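Local atomic coordinates of lybatide 2 (Lycium barbarum, PDB entry 5NGN), a protein that is of unknown function but belongs to the lybatides, cystine-rich plant peptides built on an unusual cystine-stapled helical scaffold. Residues A[1-7]-A[22-27]. Sequence-based numbering, arbitrary orientation.
Sequences DSCSEYC and YTLCCI
The disulfide Cys-3–Cys-26 is one of four cystines in this cystine-stapled helical scaffold, and it fastens the amino-terminal loop to helix 19-30, just where the helix widens into a pi-type turn at 25-27. Half-cystines suit both places, since a covalent link (chi3 -80°) ties the type I' turn from Asp-1 to Ser-4 to the helix. Tyr-22 adds a polar hold. With CG anti to the backbone N (chi1 179°), it reaches across to the loop: from CB the side chain runs out to the ring, which has Cys-26 SG 3.7 Å above one face, toward the rim. CD2 and CE2 pass Tyr-6 CE2. At the tip, OH accepts a bond from Cys-3 N (2.9 Å, 148°) and donates to Glu-5 OE1 at 2.6 Å, on its syn side; a phenol can serve both at once. A carboxylate suits as acceptor: OE1 lies in plane at the ring edge, the two planes nearly perpendicular. Tyr-6 offers an apolar flank, CD2 lying 3.6 Å from Cys-26 CB, while Ile-27 CG2 comes to 4.2 Å of Tyr-6 CB. Beyond the ring, Tyr-6 OH lies 2.9 Å from Thr-23 OG1, which hydrogen-bonds to Gln-19 O of the preceding helical turn.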
ATOM      1  N   ASP A   1       5.793   6.234  -2.081  1.00  5.64           N
ATOM      2  CA  ASP A   1       4.344   5.856  -2.194  1.00  5.36           C
ATOM      3  C   ASP A   1       4.251   4.565  -2.963  1.00  4.67           C
ATOM      4  O   ASP A   1       5.231   3.836  -3.055  1.00  4.66           O
ATOM      5  CB  ASP A   1       3.529   6.987  -2.738  1.00  5.43           C
ATOM      6  CG  ASP A   1       3.892   7.394  -4.153  1.00  6.13           C
ATOM      7  OD1 ASP A   1       4.859   6.903  -4.720  1.00  6.23           O
ATOM      8  OD2 ASP A   1       3.125   8.254  -4.675  1.00  7.97           O
ATOM      9  N   SER A   2       3.008   4.195  -3.336  1.00  4.41           N
ATOM     10  CA  SER A   2       2.811   2.917  -4.031  1.00  4.49           C
ATOM     11  C   SER A   2       3.257   1.740  -3.194  1.00  4.23           C
ATOM     12  O   SER A   2       3.677   0.715  -3.678  1.00  4.49           O
ATOM     13  CB  SER A   2       3.468   2.902  -5.413  1.00  4.74           C
ATOM     14  OG  SER A   2       3.072   4.029  -6.161  1.00  4.75           O
ATOM     15  N   CYS A   3       3.154   1.921  -1.871  1.00  4.07           N
ATOM     16  CA  CYS A   3       3.478   0.919  -0.874  1.00  4.46           C
ATOM     17  C   CYS A   3       4.956   0.751  -0.580  1.00  4.57           C
ATOM     18  O   CYS A   3       5.378  -0.194   0.114  1.00  5.00           O
ATOM     19  CB  CYS A   3       2.820  -0.475  -1.115  1.00  4.62           C
ATOM     20  SG  CYS A   3       1.040  -0.391  -1.235  1.00  5.36           S
ATOM     21  N   SER A   4       5.754   1.761  -0.976  1.00  4.65           N
ATOM     22  CA  SER A   4       7.169   1.734  -0.708  1.00  4.73           C
ATOM     23  C   SER A   4       7.526   1.683   0.798  1.00  5.09           C
ATOM     24  O   SER A   4       8.620   1.227   1.147  1.00  5.32           O
ATOM     25  CB  SER A   4       7.846   2.948  -1.368  1.00  5.04           C
ATOM     26  OG  SER A   4       7.319   4.163  -0.874  1.00  5.45           O
ATOM     27  N   GLU A   5       6.636   2.218   1.617  1.00  5.11           N
ATOM     28  CA  GLU A   5       6.848   2.121   3.086  1.00  5.76           C
ATOM     29  C   GLU A   5       6.860   0.732   3.614  1.00  6.17           C
ATOM     30  O   GLU A   5       7.424   0.544   4.685  1.00  7.14           O
ATOM     31  CB  GLU A   5       5.804   2.979   3.857  1.00  7.03           C
ATOM     32  CG  GLU A   5       5.796   4.437   3.389  1.00  8.29           C
ATOM     33  CD  GLU A   5       4.854   4.716   2.231  1.00  9.09           C
ATOM     34  OE1 GLU A   5       4.486   3.836   1.475  1.00  8.55           O
ATOM     35  OE2 GLU A   5       4.493   5.944   2.065  1.00 15.34           O
ATOM     36  N   TYR A   6       6.213  -0.193   2.915  1.00  5.86           N
ATOM     37  CA  TYR A   6       5.900  -1.481   3.488  1.00  6.66           C
ATOM     38  C   TYR A   6       6.299  -2.685   2.684  1.00  7.61           C
ATOM     39  O   TYR A   6       6.322  -3.795   3.205  1.00  9.12           O
ATOM     40  CB  TYR A   6       4.438  -1.569   3.693  1.00  6.35           C
ATOM     41  CG  TYR A   6       3.804  -0.468   4.449  1.00  6.27           C
ATOM     42  CD1 TYR A   6       4.216  -0.175   5.771  1.00  6.45           C
ATOM     43  CD2 TYR A   6       2.829   0.322   3.902  1.00  5.72           C
ATOM     44  CE1 TYR A   6       3.609   0.836   6.480  1.00  6.52           C
ATOM     45  CE2 TYR A   6       2.235   1.367   4.596  1.00  5.96           C
ATOM     46  CZ  TYR A   6       2.574   1.581   5.918  1.00  6.10           C
ATOM     47  OH  TYR A   6       1.972   2.561   6.614  1.00  6.01           O
ATOM     48  N   CYS A   7       6.611  -2.512   1.371  1.00  7.32           N
ATOM     49  CA  CYS A   7       6.723  -3.577   0.403  1.00  7.51           C
ATOM     50  C   CYS A   7       7.908  -3.324  -0.498  1.00  7.32           C
ATOM     51  O   CYS A   7       8.249  -2.183  -0.739  1.00  7.01           O
ATOM     52  CB  CYS A   7       5.450  -3.622  -0.490  1.00  7.32           C
ATOM     53  SG  CYS A   7       3.857  -3.813   0.268  1.00  8.25           S
ATOM     54  N   TYR A  22      -4.682   3.063   3.371  1.00  5.42           N
ATOM     55  CA  TYR A  22      -3.436   2.865   2.649  1.00  5.01           C
ATOM     56  C   TYR A  22      -2.625   1.700   3.193  1.00  5.16           C
ATOM     57  O   TYR A  22      -2.169   0.824   2.448  1.00  4.94           O
ATOM     58  CB  TYR A  22      -2.599   4.165   2.669  1.00  4.83           C
ATOM     59  CG  TYR A  22      -1.263   4.067   1.956  1.00  4.57           C
ATOM     60  CD1 TYR A  22      -1.201   4.043   0.582  1.00  5.11           C
ATOM     61  CD2 TYR A  22      -0.069   4.007   2.655  1.00  4.67           C
ATOM     62  CE1 TYR A  22      -0.005   4.026  -0.072  1.00  4.90           C
ATOM     63  CE2 TYR A  22       1.153   4.007   2.011  1.00  4.53           C
ATOM     64  CZ  TYR A  22       1.171   4.013   0.619  1.00  4.48           C
ATOM     65  OH  TYR A  22       2.390   3.985  -0.040  1.00  5.32           O
ATOM     66  N   THR A  23      -2.418   1.686   4.520  1.00  4.81           N
ATOM     67  CA  THR A  23      -1.630   0.621   5.120  1.00  4.82           C
ATOM     68  C   THR A  23      -2.271  -0.782   4.876  1.00  4.88           C
ATOM     69  O   THR A  23      -1.565  -1.735   4.511  1.00  4.49           O
ATOM     70  CB  THR A  23      -1.442   0.918   6.628  1.00  5.38           C
ATOM     71  OG1 THR A  23      -0.905   2.238   6.793  1.00  5.54           O
ATOM     72  CG2 THR A  23      -0.566  -0.126   7.250  1.00  5.81           C
ATOM     73  N   LEU A  24      -3.593  -0.851   5.101  1.00  4.86           N
ATOM     74  CA  LEU A  24      -4.319  -2.117   4.780  1.00  5.12           C
ATOM     75  C   LEU A  24      -4.138  -2.566   3.356  1.00  5.14           C
ATOM     76  O   LEU A  24      -3.790  -3.706   3.081  1.00  5.25           O
ATOM     77  CB  LEU A  24      -5.783  -1.907   5.032  1.00  5.54           C
ATOM     78  CG  LEU A  24      -6.221  -1.890   6.508  1.00  6.46           C
ATOM     79  CD1 LEU A  24      -7.567  -1.276   6.593  1.00  7.17           C
ATOM     80  CD2 LEU A  24      -6.115  -3.243   7.129  1.00  7.27           C
ATOM     81  N   CYS A  25      -4.319  -1.604   2.426  1.00  5.06           N
ATOM     82  CA  CYS A  25      -4.125  -1.935   1.033  1.00  5.51           C
ATOM     83  C   CYS A  25      -2.751  -2.513   0.841  1.00  4.93           C
ATOM     84  O   CYS A  25      -2.559  -3.518   0.173  1.00  5.32           O
ATOM     85  CB  CYS A  25      -4.352  -0.691   0.218  1.00  5.97           C
ATOM     86  SG  CYS A  25      -4.377  -0.883  -1.587  1.00  7.78           S
ATOM     87  N   CYS A  26      -1.753  -1.875   1.364  1.00  4.59           N
ATOM     88  CA  CYS A  26      -0.384  -2.316   1.127  1.00  4.90           C
ATOM     89  C   CYS A  26      -0.070  -3.647   1.749  1.00  4.94           C
ATOM     90  O   CYS A  26       0.509  -4.497   1.100  1.00  5.60           O
ATOM     91  CB  CYS A  26       0.600  -1.267   1.603  1.00  4.83           C
ATOM     92  SG  CYS A  26       0.503   0.285   0.616  1.00  5.07           S
ATOM     93  N   ILE A  27      -0.426  -3.825   3.011  1.00  5.07           N
ATOM     94  CA  ILE A  27       0.062  -5.059   3.662  1.00  5.76           C
ATOM     95  C   ILE A  27      -0.823  -6.281   3.402  1.00  6.30           C
ATOM     96  O   ILE A  27      -0.322  -7.407   3.490  1.00  7.63           O
ATOM     97  CB  ILE A  27       0.341  -4.917   5.156  1.00  6.24           C
ATOM     98  CG1 ILE A  27      -0.979  -4.817   5.932  1.00  6.64           C
ATOM     99  CG2 ILE A  27       1.276  -3.735   5.397  1.00  6.90           C
ATOM    100  CD1 ILE A  27      -0.764  -4.768   7.454  1.00  7.38           C
TER